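Local coordinates for nucleoside hydrolase, putative (Trypanosoma brucei, PDB 3FZ0), which belongs to the nucleoside hydrolase family and holds a bound calcium ion in a fold built round a mixed, largely parallel beta-sheet, at residues I162-E170 with A178-D186; M50-D58 with F91-V102. The protein carries 2 engineered substitutions. One frame throughout, in Å; residues are numbered along the deposited sequence.

Contact 1 of 2, residues I162-E170 with A178-D186; sequences IVIMNGTSE and AAEFNSHCD
E180 turns its CG anti to the backbone N (chi1 177°) and then bends sharply at chi2 (-77°), which folds the carboxylate back over the start of helix 181-185 and against the backbone of G167. N182, two residues on, keeps CG beside its own backbone N and sends its amide toward M165. The outcome illustrates how one carboxylate can serve a helix and a loop together. As the N-cap of helix 181-185, E180 accepts from S183 N at OE1 (3.1 Å) and from N182 N at OE2 (2.9 Å), the latter arriving from above the carboxylate plane. OE1 also takes G167 N, at 3.0 Å between G167 N and E180 OE1. S183 N comes on the syn side and G167 N on the anti side, from opposite faces of the plane, so the buried oxygen is gripped by two bonds that fix the group's rotation. The amide of N182 lies nearly in plane with its acceptor, N182 ND2 to M165 O being 2.8 Å with a fairly straight N-H (160°). Across the same amide passes M165, its SD 3.7 Å from N182 ND2 and crossing it at about a right angle. A water joins N166 OD1 to S183 OG, which also bonds G315 O, while T168 lays CG2 3.7 Å from A178 O. E180 OE2 also hydrogen-bonds to a bound BTB molecule, probably from the crystallisation liquor, and the side chain of N182 lies about 5 Å from the calcium ion, consistent with the family's pocket at the C-terminal ends of the parallel strands. Strand 162-165 hydrogen-bonds to strands 127-133 and 203-206; M165 rests on helix 282-291, which supplies the calcium ligand D283, and E180 touches W208 of helix 208-212.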
loop_
_atom_site.group_PDB
_atom_site.type_symbol
_atom_site.label_atom_id
_atom_site.label_comp_id
_atom_site.label_asym_id
_atom_site.label_seq_id
_atom_site.Cartn_x
_atom_site.Cartn_y
_atom_site.Cartn_z
ATOM N N ILE B 162 -10.316 -24.416 14.416
ATOM C CA ILE B 162 -9.659 -23.193 14.869
ATOM C C ILE B 162 -10.659 -22.081 15.161
ATOM O O ILE B 162 -11.557 -21.774 14.385
ATOM C CB ILE B 162 -8.460 -22.754 13.918
ATOM C CG1 ILE B 162 -7.724 -21.516 14.463
ATOM C CG2 ILE B 162 -8.922 -22.580 12.465
ATOM C CD1 ILE B 162 -6.381 -21.214 13.766
ATOM N N VAL B 163 -10.530 -21.523 16.343
ATOM C CA VAL B 163 -11.317 -20.354 16.732
ATOM C C VAL B 163 -10.342 -19.270 17.140
ATOM O O VAL B 163 -9.428 -19.518 17.902
ATOM C CB VAL B 163 -12.270 -20.690 17.863
ATOM C CG1 VAL B 163 -13.171 -19.542 18.120
ATOM C CG2 VAL B 163 -13.076 -21.920 17.511
ATOM N N ILE B 164 -10.503 -18.084 16.578
ATOM C CA ILE B 164 -9.549 -16.986 16.838
ATOM C C ILE B 164 -10.212 -15.733 17.416
ATOM O O ILE B 164 -11.297 -15.309 16.968
ATOM C CB ILE B 164 -8.720 -16.645 15.562
ATOM C CG1 ILE B 164 -9.606 -16.082 14.431
ATOM C CG2 ILE B 164 -7.936 -17.881 15.110
ATOM C CD1 ILE B 164 -8.834 -15.592 13.213
ATOM N N MET B 165 -9.597 -15.140 18.431
ATOM C CA MET B 165 -10.078 -13.803 18.845
ATOM C C MET B 165 -9.277 -12.783 18.053
ATOM O O MET B 165 -8.104 -12.568 18.312
ATOM C CB MET B 165 -9.986 -13.560 20.368
ATOM C CG MET B 165 -10.800 -12.366 20.794
ATOM S SD MET B 165 -10.052 -10.807 20.273
ATOM C CE MET B 165 -11.468 -9.897 19.658
ATOM N N ASN B 166 -9.941 -12.168 17.084
ATOM C CA ASN B 166 -9.264 -11.485 15.964
ATOM C C ASN B 166 -10.212 -10.618 15.111
ATOM O O ASN B 166 -11.360 -11.010 14.839
ATOM C CB ASN B 166 -8.537 -12.522 15.090
ATOM C CG ASN B 166 -7.604 -11.877 14.044
ATOM O OD1 ASN B 166 -8.049 -11.427 12.978
ATOM N ND2 ASN B 166 -6.306 -11.866 14.335
ATOM N N GLY B 167 -9.742 -9.442 14.713
ATOM C CA GLY B 167 -10.441 -8.637 13.743
ATOM C C GLY B 167 -11.724 -7.959 14.162
ATOM O O GLY B 167 -12.068 -7.883 15.356
ATOM N N THR B 168 -12.415 -7.402 13.172
ATOM C CA THR B 168 -13.667 -6.692 13.395
ATOM C C THR B 168 -14.728 -7.234 12.416
ATOM O O THR B 168 -14.390 -7.935 11.427
ATOM C CB THR B 168 -13.496 -5.189 13.134
ATOM O OG1 THR B 168 -13.447 -4.979 11.712
ATOM C CG2 THR B 168 -12.219 -4.660 13.785
ATOM N N SER B 169 -15.992 -6.932 12.688
ATOM C CA SER B 169 -17.034 -7.203 11.731
ATOM C C SER B 169 -17.582 -5.920 11.118
ATOM O O SER B 169 -18.389 -5.964 10.211
ATOM C CB SER B 169 -18.160 -8.030 12.343
ATOM O OG SER B 169 -18.672 -7.398 13.480
ATOM N N GLU B 170 -17.126 -4.775 11.601
ATOM C CA GLU B 170 -17.720 -3.479 11.243
ATOM C C GLU B 170 -16.627 -2.428 11.121
ATOM O O GLU B 170 -16.906 -1.245 11.066
ATOM C CB GLU B 170 -18.733 -3.026 12.322
ATOM C CG GLU B 170 -20.016 -3.864 12.447
ATOM C CD GLU B 170 -20.943 -3.375 13.556
ATOM O OE1 GLU B 170 -20.968 -2.155 13.824
ATOM O OE2 GLU B 170 -21.640 -4.203 14.183
ATOM N N ALA B 178 -9.314 1.233 11.885
ATOM C CA ALA B 178 -10.017 0.153 11.215
ATOM C C ALA B 178 -9.760 -1.228 11.811
ATOM O O ALA B 178 -10.600 -2.139 11.663
ATOM C CB ALA B 178 -9.664 0.144 9.787
ATOM N N ALA B 179 -8.603 -1.383 12.476
ATOM C CA ALA B 179 -8.100 -2.725 12.830
ATOM C C ALA B 179 -8.116 -2.981 14.322
ATOM O O ALA B 179 -7.747 -2.097 15.111
ATOM C CB ALA B 179 -6.665 -2.962 12.261
ATOM N N GLU B 180 -8.526 -4.207 14.679
ATOM C CA GLU B 180 -8.467 -4.723 16.040
ATOM C C GLU B 180 -6.998 -5.071 16.410
ATOM O O GLU B 180 -6.208 -5.521 15.562
ATOM C CB GLU B 180 -9.410 -5.944 16.124
ATOM C CG GLU B 180 -9.488 -6.725 17.455
ATOM C CD GLU B 180 -8.301 -7.620 17.668
ATOM O OE1 GLU B 180 -7.824 -8.237 16.702
ATOM O OE2 GLU B 180 -7.819 -7.696 18.801
ATOM N N PHE B 181 -6.641 -4.891 17.677
ATOM C CA PHE B 181 -5.282 -5.199 18.187
ATOM C C PHE B 181 -4.551 -6.451 17.644
ATOM O O PHE B 181 -3.459 -6.331 17.100
ATOM C CB PHE B 181 -5.268 -5.213 19.730
ATOM C CG PHE B 181 -3.893 -5.391 20.323
ATOM C CD1 PHE B 181 -2.988 -4.331 20.346
ATOM C CD2 PHE B 181 -3.497 -6.630 20.849
ATOM C CE1 PHE B 181 -1.694 -4.494 20.880
ATOM C CE2 PHE B 181 -2.203 -6.806 21.395
ATOM C CZ PHE B 181 -1.301 -5.732 21.416
ATOM N N ASN B 182 -5.117 -7.637 17.833
ATOM C CA ASN B 182 -4.409 -8.879 17.481
ATOM C C ASN B 182 -4.147 -8.922 15.974
ATOM O O ASN B 182 -3.062 -9.300 15.522
ATOM C CB ASN B 182 -5.215 -10.137 17.894
ATOM C CG ASN B 182 -5.300 -10.341 19.403
ATOM O OD1 ASN B 182 -4.434 -9.901 20.139
ATOM N ND2 ASN B 182 -6.341 -11.057 19.855
ATOM N N SER B 183 -5.160 -8.550 15.198
ATOM C CA SER B 183 -5.048 -8.468 13.752
ATOM C C SER B 183 -3.955 -7.471 13.366
ATOM O O SER B 183 -3.037 -7.820 12.600
ATOM C CB SER B 183 -6.393 -8.060 13.132
ATOM O OG SER B 183 -6.396 -8.244 11.714
ATOM N N HIS B 184 -4.051 -6.248 13.897
ATOM C CA HIS B 184 -3.072 -5.202 13.626
ATOM C C HIS B 184 -1.656 -5.630 14.041
ATOM O O HIS B 184 -0.709 -5.299 13.380
ATOM C CB HIS B 184 -3.475 -3.890 14.322
ATOM C CG HIS B 184 -2.689 -2.699 13.880
ATOM N ND1 HIS B 184 -2.617 -1.541 14.622
ATOM C CD2 HIS B 184 -1.941 -2.480 12.771
ATOM C CE1 HIS B 184 -1.858 -0.660 13.994
ATOM N NE2 HIS B 184 -1.439 -1.202 12.863
ATOM N N CYS B 185 -1.540 -6.392 15.118
ATOM C CA CYS B 185 -0.242 -6.864 15.626
ATOM C C CYS B 185 0.459 -7.688 14.596
ATOM O O CYS B 185 1.673 -7.595 14.433
ATOM C CB CYS B 185 -0.418 -7.706 16.885
ATOM S SG CYS B 185 -0.483 -6.723 18.394
ATOM N N ASP B 186 -0.302 -8.503 13.882
ATOM C CA ASP B 186 0.332 -9.345 12.892
ATOM C C ASP B 186 -0.627 -9.644 11.777
ATOM O O ASP B 186 -1.269 -10.701 11.782
ATOM C CB ASP B 186 0.875 -10.642 13.528
ATOM C CG ASP B 186 1.880 -11.298 12.665
ATOM O OD1 ASP B 186 1.806 -11.021 11.463
ATOM O OD2 ASP B 186 2.749 -12.072 13.154
HETATM O O HOH W 1 -8.814 -9.636 10.959
HETATM O O HOH W 2 -11.603 -4.258 9.892
#

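Contact 2 of 2, residues M50-D58 with F91-V102; sequences MENIGKLLD and FGDAGFPPSQRV. Engineered in segment 91-102: Q100 (natural residue Lys).
Stacking comes first: N52 lays its side chain flat over the ring of F91, amide and ring planes 13° apart, with N52 CB 3.4 Å above the ring centroid in a CH-pi contact. Hydrogen bonds from Q48 to OD1 and from ND2 to D89 O and C15 O hold that amide in place, while L56 CB meets the ring edge. Apolar packing continues where K55, extended beyond CG, runs its CD to 3.7 Å from F96 CB, and where V102 CG1 sits 4.3 Å from M50 CB. In the nucleoside hydrolase fold, helix 46-60 is the connection of a beta-alpha-beta crossover from strand 32-39 to strand 66-68, and residues 91-102 wrap round its flank. Polar links follow. D58 OD1 meets R101 NE at 2.9 Å in a salt bridge, on the anti side of the carboxylate and at the guanidinium edge; R101 also pairs with D63. The hydroxyl of S99 caps the turn by accepting from R101 N, and its one proton could go weakly to either G54 O or D58 OD1. With no side chain on G54, S99 CB comes 3.4 Å from G54 C. A water accepts from K55 NZ and, weakly, from F96 N.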
loop_
_atom_site.group_PDB
_atom_site.type_symbol
_atom_site.label_atom_id
_atom_site.label_comp_id
_atom_site.label_asym_id
_atom_site.label_seq_id
_atom_site.Cartn_x
_atom_site.Cartn_y
_atom_site.Cartn_z
ATOM N N MET B 50 5.060 -15.897 29.982
ATOM C CA MET B 50 5.446 -17.118 30.644
ATOM C C MET B 50 5.209 -17.033 32.158
ATOM O O MET B 50 4.636 -17.960 32.752
ATOM C CB MET B 50 6.907 -17.469 30.343
ATOM C CG MET B 50 7.154 -17.909 28.910
ATOM S SD MET B 50 6.302 -19.413 28.403
ATOM C CE MET B 50 7.350 -20.676 29.120
ATOM N N GLU B 51 5.636 -15.930 32.775
ATOM C CA GLU B 51 5.444 -15.736 34.211
ATOM C C GLU B 51 3.966 -15.697 34.588
ATOM O O GLU B 51 3.553 -16.274 35.616
ATOM C CB GLU B 51 6.143 -14.470 34.686
ATOM C CG GLU B 51 7.675 -14.508 34.531
ATOM C CD GLU B 51 8.364 -15.620 35.351
ATOM O OE1 GLU B 51 8.015 -15.809 36.535
ATOM O OE2 GLU B 51 9.274 -16.300 34.827
ATOM N N ASN B 52 3.161 -15.043 33.736
ATOM C CA ASN B 52 1.697 -14.977 33.950
ATOM C C ASN B 52 1.030 -16.354 33.890
ATOM O O ASN B 52 0.315 -16.723 34.834
ATOM C CB ASN B 52 1.027 -13.992 32.989
ATOM C CG ASN B 52 1.540 -12.588 33.135
ATOM O OD1 ASN B 52 2.311 -12.275 34.062
ATOM N ND2 ASN B 52 1.103 -11.712 32.233
ATOM N N ILE B 53 1.288 -17.117 32.821
ATOM C CA ILE B 53 0.769 -18.480 32.701
ATOM C C ILE B 53 1.184 -19.331 33.913
ATOM O O ILE B 53 0.353 -20.032 34.491
ATOM C CB ILE B 53 1.186 -19.186 31.355
ATOM C CG1 ILE B 53 0.557 -18.516 30.128
ATOM C CG2 ILE B 53 0.773 -20.665 31.357
ATOM C CD1 ILE B 53 -0.930 -18.149 30.271
ATOM N N GLY B 54 2.439 -19.218 34.333
ATOM C CA GLY B 54 2.941 -19.934 35.482
ATOM C C GLY B 54 2.182 -19.611 36.736
ATOM O O GLY B 54 1.871 -20.526 37.516
ATOM N N LYS B 55 1.876 -18.325 36.954
ATOM C CA LYS B 55 1.077 -17.908 38.133
ATOM C C LYS B 55 -0.347 -18.425 38.028
ATOM O O LYS B 55 -0.906 -18.876 39.033
ATOM C CB LYS B 55 1.085 -16.386 38.329
ATOM C CG LYS B 55 2.476 -15.812 38.643
ATOM C CD LYS B 55 2.535 -14.313 38.459
ATOM C CE LYS B 55 3.872 -13.788 38.912
ATOM N NZ LYS B 55 3.898 -12.323 39.023
ATOM N N LEU B 56 -0.928 -18.387 36.819
ATOM C CA LEU B 56 -2.272 -18.950 36.626
ATOM C C LEU B 56 -2.331 -20.478 36.863
ATOM O O LEU B 56 -3.248 -20.963 37.509
ATOM C CB LEU B 56 -2.806 -18.599 35.238
ATOM C CG LEU B 56 -4.158 -19.200 34.810
ATOM C CD1 LEU B 56 -5.301 -18.717 35.711
ATOM C CD2 LEU B 56 -4.419 -18.797 33.338
ATOM N N LEU B 57 -1.339 -21.233 36.380
ATOM C CA LEU B 57 -1.338 -22.677 36.612
ATOM C C LEU B 57 -1.009 -23.084 38.068
ATOM O O LEU B 57 -1.477 -24.136 38.534
ATOM C CB LEU B 57 -0.429 -23.400 35.618
ATOM C CG LEU B 57 -0.742 -23.170 34.135
ATOM C CD1 LEU B 57 0.274 -23.863 33.244
ATOM C CD2 LEU B 57 -2.181 -23.547 33.747
ATOM N N ASP B 58 -0.207 -22.281 38.778
ATOM C CA ASP B 58 -0.047 -22.443 40.236
ATOM C C ASP B 58 -1.399 -22.483 40.937
ATOM O O ASP B 58 -1.665 -23.392 41.723
ATOM C CB ASP B 58 0.780 -21.296 40.839
ATOM C CG ASP B 58 2.261 -21.420 40.546
ATOM O OD1 ASP B 58 2.734 -22.546 40.208
ATOM O OD2 ASP B 58 2.961 -20.398 40.692
ATOM N N PHE B 91 -1.385 -8.219 34.068
ATOM C CA PHE B 91 -1.857 -9.291 34.953
ATOM C C PHE B 91 -2.217 -8.798 36.372
ATOM O O PHE B 91 -2.275 -9.582 37.345
ATOM C CB PHE B 91 -0.799 -10.409 35.018
ATOM C CG PHE B 91 -1.354 -11.804 34.787
ATOM C CD1 PHE B 91 -1.977 -12.139 33.576
ATOM C CD2 PHE B 91 -1.212 -12.788 35.757
ATOM C CE1 PHE B 91 -2.475 -13.423 33.362
ATOM C CE2 PHE B 91 -1.718 -14.071 35.552
ATOM C CZ PHE B 91 -2.349 -14.391 34.352
ATOM N N GLY B 92 -2.443 -7.488 36.478
ATOM C CA GLY B 92 -2.882 -6.844 37.685
ATOM C C GLY B 92 -1.845 -6.128 38.508
ATOM O O GLY B 92 -2.223 -5.474 39.457
ATOM N N ASP B 93 -0.557 -6.207 38.155
ATOM C CA ASP B 93 0.549 -5.824 39.073
ATOM C C ASP B 93 0.202 -6.210 40.516
ATOM O O ASP B 93 0.253 -5.393 41.431
ATOM C CB ASP B 93 0.946 -4.326 38.945
ATOM C CG ASP B 93 1.237 -3.900 37.479
ATOM O OD1 ASP B 93 1.970 -4.629 36.748
ATOM O OD2 ASP B 93 0.733 -2.827 37.046
ATOM N N ALA B 94 -0.156 -7.472 40.708
ATOM C CA ALA B 94 -0.894 -7.889 41.902
ATOM C C ALA B 94 -0.071 -8.506 43.005
ATOM O O ALA B 94 -0.602 -8.751 44.083
ATOM C CB ALA B 94 -2.021 -8.848 41.517
ATOM N N GLY B 95 1.211 -8.754 42.739
ATOM C CA GLY B 95 2.116 -9.380 43.683
ATOM C C GLY B 95 1.835 -10.856 43.885
ATOM O O GLY B 95 2.099 -11.385 44.950
ATOM N N PHE B 96 1.311 -11.529 42.856
ATOM C CA PHE B 96 1.256 -13.000 42.870
ATOM C C PHE B 96 2.649 -13.607 43.133
ATOM O O PHE B 96 3.669 -13.097 42.631
ATOM C CB PHE B 96 0.725 -13.555 41.562
ATOM C CG PHE B 96 -0.660 -13.108 41.226
ATOM C CD1 PHE B 96 -0.929 -12.507 39.992
ATOM C CD2 PHE B 96 -1.704 -13.298 42.127
ATOM C CE1 PHE B 96 -2.220 -12.092 39.663
ATOM C CE2 PHE B 96 -2.998 -12.896 41.813
ATOM C CZ PHE B 96 -3.265 -12.285 40.575
ATOM N N PRO B 97 2.709 -14.707 43.905
ATOM C CA PRO B 97 4.041 -15.325 44.072
ATOM C C PRO B 97 4.540 -15.851 42.742
ATOM O O PRO B 97 3.755 -16.465 42.003
ATOM C CB PRO B 97 3.787 -16.491 45.029
ATOM C CG PRO B 97 2.474 -16.157 45.703
ATOM C CD PRO B 97 1.662 -15.440 44.636
ATOM N N PRO B 98 5.828 -15.598 42.427
ATOM C CA PRO B 98 6.438 -16.093 41.195
ATOM C C PRO B 98 6.330 -17.607 41.147
ATOM O O PRO B 98 6.369 -18.248 42.181
ATOM C CB PRO B 98 7.913 -15.666 41.342
ATOM C CG PRO B 98 7.858 -14.471 42.233
ATOM C CD PRO B 98 6.801 -14.839 43.236
ATOM N N SER B 99 6.199 -18.150 39.948
ATOM C CA SER B 99 5.954 -19.564 39.730
ATOM C C SER B 99 7.255 -20.331 39.474
ATOM O O SER B 99 8.123 -19.885 38.696
ATOM C CB SER B 99 5.038 -19.720 38.513
ATOM O OG SER B 99 4.778 -21.074 38.223
ATOM N N GLN B 100 7.361 -21.508 40.084
ATOM C CA GLN B 100 8.492 -22.411 39.851
ATOM C C GLN B 100 8.265 -23.267 38.595
ATOM O O GLN B 100 9.161 -23.969 38.133
ATOM C CB GLN B 100 8.719 -23.288 41.079
ATOM C CG GLN B 100 8.880 -22.488 42.378
ATOM C CD GLN B 100 10.291 -21.935 42.526
ATOM O OE1 GLN B 100 11.231 -22.664 42.873
ATOM N NE2 GLN B 100 10.455 -20.648 42.252
ATOM N N ARG B 101 7.068 -23.180 38.025
ATOM C CA ARG B 101 6.725 -23.950 36.849
ATOM C C ARG B 101 7.495 -23.495 35.593
ATOM O O ARG B 101 7.815 -24.322 34.719
ATOM C CB ARG B 101 5.215 -23.911 36.621
ATOM C CG ARG B 101 4.455 -24.867 37.504
ATOM C CD ARG B 101 2.962 -24.774 37.356
ATOM N NE ARG B 101 2.377 -24.957 38.668
ATOM C CZ ARG B 101 1.922 -26.105 39.154
ATOM N NH1 ARG B 101 1.924 -27.194 38.414
ATOM N NH2 ARG B 101 1.448 -26.154 40.379
ATOM N N VAL B 102 7.812 -22.201 35.519
ATOM C CA VAL B 102 8.425 -21.615 34.318
ATOM C C VAL B 102 9.715 -22.333 33.917
ATOM O O VAL B 102 9.821 -22.789 32.777
ATOM C CB VAL B 102 8.662 -20.078 34.437
ATOM C CG1 VAL B 102 9.405 -19.553 33.228
ATOM C CG2 VAL B 102 7.363 -19.337 34.600
HETATM O O HOH W 3 2.006 -10.740 40.423
HETATM O O HOH W 4 2.161 -18.256 41.912
#

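Overall arrangement
From the N terminus, strands 6-13 and 32-39 lead into helix 46-60, whose residues 50-58 wait for a partner that arrives only much later. Contact 2 closes a connection of 32 residues, which includes strand 66-68, tying the helix beside one end of the sheet to the irregular segment 91-102. The chain then adds strand 127-133 before contact 1 closes a much shorter loop, seven residues without helix or strand, joining strand 162-165 to helix 181-185. The two closures follow in series and neither nest nor cross. They lie on opposite sides of the chain's centre. The centres of contact 1 and contact 2 are about 27 Å apart; contact 1 is close to the calcium ion, contact 2 more peripheral.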